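Local coordinates for THB11 (Chlamydomonas reinhardtii, PDB 6TD7), which binds heme as the truncated-hemoglobin domain of a longer algal protein, and probably binds oxygen and other small ligands at the heme iron, at residues L15-G20 and R116-R121; V28-R33 and M106-A111. All blocks are in the same frame, centred on the assembly; numbering follows the deposited sequence. Where two conformers were deposited one is given.

Contact 1 (L15-G20 and R116-R121); sequences LQRVGG and RGEVMR
Arg-17 and Glu-118 meet in a two-pronged salt bridge. The guanidinium comes end-on, with NH1 and NH2 each facing one carboxylate oxygen. Arg-17 NH1 donates to Glu-118 OE1 at 2.8 Å, and Arg-17 NH2 donates to Glu-118 OE2 at 3.0 Å. Both bonds are close to straight. Both oxygens accept through their syn lone pairs. The two flat groups are nearly coplanar, 13° apart, so the paired bonds fix the rotation of both ends. The two side chains approach roughly perpendicular to each other.

The third guanidinium nitrogen is also used. Arg-17 NE bonds to the carbonyl oxygen of Gly-12, which ties the group to the start of the modelled chain. The arginine reaches this place by a bend at chi3 (-79°). Glu-118 comes to meet it with a straight chain, its CG anti to the backbone N (chi1 178°).

In the globin fold, this bridge joins the short helix 14-17 near the N-terminus to helix 113-123, late in the chain. It lies on the surface, away from the heme.

Leucines flank the charged pair: Arg-17 also touches Leu-115, and Glu-118 touches Leu-14. Deeper in, Val-18 packs on Leu-115 and Val-119 on Leu-14. Just past Arg-17 the chain turns in a Schellman motif. Gly-19 takes a positive phi there, and Gly-20 N bonds back to Leu-15 O at 2.8 Å. Gly-20 then serves as N-cap of helix 21-36.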
# COMPACT_ATOMS: atom_id res chain seq x y z
N LEU A 15 -4.82 -14.62 -5.39
CA LEU A 15 -6.09 -13.91 -5.55
C LEU A 15 -7.26 -14.77 -5.10
O LEU A 15 -8.19 -14.29 -4.44
CB LEU A 15 -6.25 -13.48 -7.01
CG LEU A 15 -7.56 -12.84 -7.47
CD1 LEU A 15 -7.81 -11.52 -6.76
CD2 LEU A 15 -7.52 -12.64 -8.97
N GLN A 16 -7.23 -16.06 -5.46
CA GLN A 16 -8.26 -16.99 -5.01
C GLN A 16 -8.14 -17.24 -3.51
O GLN A 16 -9.16 -17.29 -2.80
CB GLN A 16 -8.13 -18.30 -5.79
CG GLN A 16 -8.95 -19.47 -5.25
CD GLN A 16 -8.58 -20.78 -5.93
OE1 GLN A 16 -7.59 -20.86 -6.65
NE2 GLN A 16 -9.38 -21.81 -5.69
N ARG A 17 -6.92 -17.39 -3.01
CA ARG A 17 -6.74 -17.76 -1.61
C ARG A 17 -7.30 -16.68 -0.69
O ARG A 17 -7.96 -16.99 0.31
CB ARG A 17 -5.26 -18.03 -1.33
CG ARG A 17 -4.82 -19.40 -1.86
CD ARG A 17 -3.38 -19.76 -1.49
NE ARG A 17 -2.40 -19.10 -2.34
CZ ARG A 17 -1.45 -18.27 -1.91
NH1 ARG A 17 -1.32 -17.99 -0.62
NH2 ARG A 17 -0.61 -17.73 -2.79
N VAL A 18 -7.07 -15.40 -1.01
CA VAL A 18 -7.61 -14.32 -0.19
C VAL A 18 -9.12 -14.16 -0.33
O VAL A 18 -9.72 -13.39 0.43
CB VAL A 18 -6.91 -12.98 -0.51
CG1 VAL A 18 -7.46 -12.38 -1.78
CG2 VAL A 18 -7.07 -12.00 0.65
N GLY A 19 -9.75 -14.86 -1.27
CA GLY A 19 -11.18 -14.81 -1.42
C GLY A 19 -11.69 -14.08 -2.65
O GLY A 19 -12.90 -13.85 -2.75
N GLY A 20 -10.82 -13.71 -3.57
CA GLY A 20 -11.26 -13.17 -4.84
C GLY A 20 -11.23 -11.65 -4.89
O GLY A 20 -10.87 -10.95 -3.94
N ARG A 116 -1.64 -13.09 5.00
CA ARG A 116 -1.24 -11.72 5.28
C ARG A 116 0.27 -11.58 5.27
O ARG A 116 0.81 -10.61 4.73
CB ARG A 116 -1.81 -11.26 6.62
CG ARG A 116 -3.30 -11.47 6.74
CD ARG A 116 -3.88 -10.63 7.86
NE ARG A 116 -3.31 -10.95 9.17
CZ ARG A 116 -3.89 -11.72 10.09
NH1 ARG A 116 -5.07 -12.28 9.86
NH2 ARG A 116 -3.28 -11.93 11.25
N GLY A 117 0.98 -12.54 5.88
CA GLY A 117 2.43 -12.47 5.89
C GLY A 117 3.01 -12.52 4.49
O GLY A 117 3.97 -11.80 4.18
N GLU A 118 2.45 -13.37 3.64
CA GLU A 118 2.90 -13.45 2.25
C GLU A 118 2.74 -12.12 1.54
O GLU A 118 3.67 -11.64 0.87
CB GLU A 118 2.11 -14.55 1.53
CG GLU A 118 2.43 -14.74 0.07
CD GLU A 118 1.53 -15.78 -0.57
OE1 GLU A 118 0.89 -16.54 0.19
OE2 GLU A 118 1.45 -15.84 -1.81
N VAL A 119 1.56 -11.50 1.66
CA VAL A 119 1.31 -10.20 1.04
C VAL A 119 2.23 -9.13 1.63
O VAL A 119 2.83 -8.34 0.89
CB VAL A 119 -0.17 -9.81 1.20
CG1 VAL A 119 -0.43 -8.38 0.74
CG2 VAL A 119 -1.05 -10.78 0.44
N MET A 120 2.34 -9.08 2.95
CA MET A 120 3.17 -8.03 3.55
C MET A 120 4.64 -8.21 3.21
O MET A 120 5.37 -7.22 3.10
CB MET A 120 2.98 -7.99 5.07
CG MET A 120 1.56 -7.67 5.52
SD MET A 120 0.76 -6.34 4.59
CE MET A 120 1.83 -4.96 5.02
N ARG A 121 5.11 -9.45 3.02
CA ARG A 121 6.50 -9.64 2.61
C ARG A 121 6.75 -9.11 1.21
O ARG A 121 7.85 -8.62 0.91
CB ARG A 121 6.89 -11.12 2.69
CG ARG A 121 7.35 -11.55 4.08
CD ARG A 121 7.93 -12.97 4.10
NE ARG A 121 6.95 -13.95 3.65
CZ ARG A 121 6.06 -14.54 4.44
NH1 ARG A 121 6.00 -14.27 5.73
NH2 ARG A 121 5.21 -15.41 3.91

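Contact 2 (V28-R33 and M106-A111); sequences VELFYR and MTELGA. With CYN (cyanide ion), chain C.
Two helices of the globin fold, 21-36 and 92-108, come together at the surface through Leu-30, Glu-108 and Leu-109. Leu-30 points at the other helix, and its CD2 does most of the touching. Leu-30 CD2 lies 3.4 Å from Glu-108 OE1 and 3.9 Å from Glu-108 CB. CG of Glu-108 lies beside its own backbone N (chi1 -75°), and the extended chain carries OE1 to the Leu-30 methyls. In one of its two conformers, Leu-109 CD1 lies 4.3 Å from Leu-30 CD2, a loose and less certain apolar contact. Leu-109 comes just before Gly-110, whose positive phi makes the Schellman motif.

The other side of helix 21-36 serves the ligand. Tyr-32 OH donates a hydrogen bond to the nitrogen of the bound cyanide at 2.8 Å, and the cyanide nitrogen lies at the edge of the ring. Leu-53 and Gln-57 complete this pocket.

No hydrogen bond links the two segments. Glu-108 OE2 instead forms a salt bridge with Lys-34, which lies one turn beyond Leu-30. The carboxylate therefore joins the helices by charge, while the leucine methyls pack beside it.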
# COMPACT_ATOMS: atom_id res chain seq x y z
N VAL A 28 -8.70 -2.81 0.08
CA VAL A 28 -8.15 -1.51 -0.29
C VAL A 28 -9.03 -0.38 0.23
O VAL A 28 -8.53 0.65 0.70
CB VAL A 28 -7.98 -1.41 -1.82
CG1 VAL A 28 -7.44 -0.02 -2.21
CG2 VAL A 28 -7.06 -2.49 -2.32
N GLU A 29 -10.35 -0.55 0.16
CA GLU A 29 -11.23 0.52 0.62
C GLU A 29 -11.13 0.71 2.13
O GLU A 29 -11.13 1.84 2.62
CB GLU A 29 -12.68 0.22 0.20
CG GLU A 29 -12.91 0.40 -1.29
CD GLU A 29 -14.25 -0.13 -1.76
OE1 GLU A 29 -14.93 -0.84 -0.99
OE2 GLU A 29 -14.62 0.15 -2.92
N LEU A 30 -11.02 -0.39 2.88
CA LEU A 30 -10.83 -0.28 4.32
C LEU A 30 -9.46 0.31 4.64
O LEU A 30 -9.34 1.15 5.54
CB LEU A 30 -10.99 -1.67 4.93
CG LEU A 30 -10.92 -1.87 6.44
CD1 LEU A 30 -11.81 -0.88 7.17
CD2 LEU A 30 -11.31 -3.31 6.74
N PHE A 31 -8.43 -0.13 3.92
CA PHE A 31 -7.10 0.49 4.04
C PHE A 31 -7.20 2.01 3.93
O PHE A 31 -6.68 2.73 4.79
CB PHE A 31 -6.19 -0.09 2.96
CG PHE A 31 -4.91 0.67 2.74
CD1 PHE A 31 -3.88 0.63 3.68
CD2 PHE A 31 -4.72 1.41 1.59
CE1 PHE A 31 -2.70 1.33 3.47
CE2 PHE A 31 -3.54 2.11 1.37
CZ PHE A 31 -2.53 2.07 2.31
N TYR A 32 -7.86 2.51 2.89
CA TYR A 32 -7.93 3.96 2.73
C TYR A 32 -8.79 4.61 3.81
O TYR A 32 -8.49 5.72 4.25
CB TYR A 32 -8.44 4.33 1.34
CG TYR A 32 -7.34 4.28 0.31
CD1 TYR A 32 -6.35 5.25 0.27
CD2 TYR A 32 -7.27 3.24 -0.60
CE1 TYR A 32 -5.33 5.20 -0.66
CE2 TYR A 32 -6.26 3.18 -1.53
CZ TYR A 32 -5.29 4.15 -1.56
OH TYR A 32 -4.30 4.06 -2.50
N ARG A 33 -9.84 3.93 4.26
CA ARG A 33 -10.63 4.48 5.36
C ARG A 33 -9.76 4.67 6.60
O ARG A 33 -9.82 5.72 7.26
CB ARG A 33 -11.81 3.57 5.66
CG ARG A 33 -13.04 4.31 6.17
CD ARG A 33 -14.32 3.70 5.61
NE ARG A 33 -14.53 2.34 6.11
CZ ARG A 33 -14.78 1.28 5.35
NH1 ARG A 33 -14.89 1.38 4.03
NH2 ARG A 33 -14.94 0.10 5.93
N MET A 106 -6.79 -6.53 5.91
CA MET A 106 -6.86 -7.94 5.55
C MET A 106 -7.37 -8.78 6.72
O MET A 106 -8.18 -9.69 6.53
CB MET A 106 -5.49 -8.44 5.10
CG MET A 106 -5.10 -8.03 3.68
SD MET A 106 -3.58 -8.82 3.13
CE MET A 106 -2.42 -8.10 4.29
N THR A 107 -6.92 -8.48 7.94
CA THR A 107 -7.38 -9.22 9.10
C THR A 107 -8.89 -9.07 9.28
O THR A 107 -9.61 -10.04 9.50
CB THR A 107 -6.66 -8.74 10.36
OG1 THR A 107 -5.24 -8.92 10.22
CG2 THR A 107 -7.16 -9.50 11.59
N GLU A 108 -9.38 -7.83 9.19
CA GLU A 108 -10.78 -7.54 9.46
C GLU A 108 -11.71 -8.14 8.42
O GLU A 108 -12.91 -8.30 8.70
CB GLU A 108 -10.98 -6.03 9.56
CG GLU A 108 -10.46 -5.46 10.86
CD GLU A 108 -10.21 -3.97 10.81
OE1 GLU A 108 -10.99 -3.24 10.17
OE2 GLU A 108 -9.22 -3.54 11.43
N LEU A 109 -11.21 -8.48 7.24
CA LEU A 109 -12.02 -9.13 6.21
C LEU A 109 -11.86 -10.64 6.20
O LEU A 109 -12.46 -11.31 5.36
CB LEU A 109 -11.68 -8.54 4.84
CG LEU A 109 -12.30 -7.15 4.67
CD1 LEU A 109 -11.55 -6.29 3.67
CD2 LEU A 109 -13.77 -7.27 4.27
N GLY A 110 -11.08 -11.20 7.13
CA GLY A 110 -11.01 -12.63 7.30
C GLY A 110 -9.84 -13.34 6.65
O GLY A 110 -9.84 -14.57 6.59
N ALA A 111 -8.84 -12.61 6.18
CA ALA A 111 -7.68 -13.26 5.57
C ALA A 111 -6.81 -13.89 6.66
O ALA A 111 -6.52 -13.23 7.67
CB ALA A 111 -6.86 -12.26 4.76
C CYN C . -0.86 5.26 -1.31
N CYN C . -1.97 5.27 -1.62

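Overall arrangement
The two contacts have centres 12 Å apart, and contact 2 is nested along the chain inside the loop closed by contact 1. Consecutive helices connect them: 14-17 leads into 21-36, and 92-108 into 113-123. They also touch directly. Arg-116 NH1 of contact 1 lies 2.8 Å from Ala-111 O of contact 2, a probable hydrogen bond across the turn between helices 92-108 and 113-123. Met-120 SD packs 3.6 Å from Met-106 CE. Contact 1 is far from the annotated sites. Contact 2 shares helix 21-36 with the cyanide pocket, though Leu-30 itself stays outside it, its side chain about 13 Å from the heme.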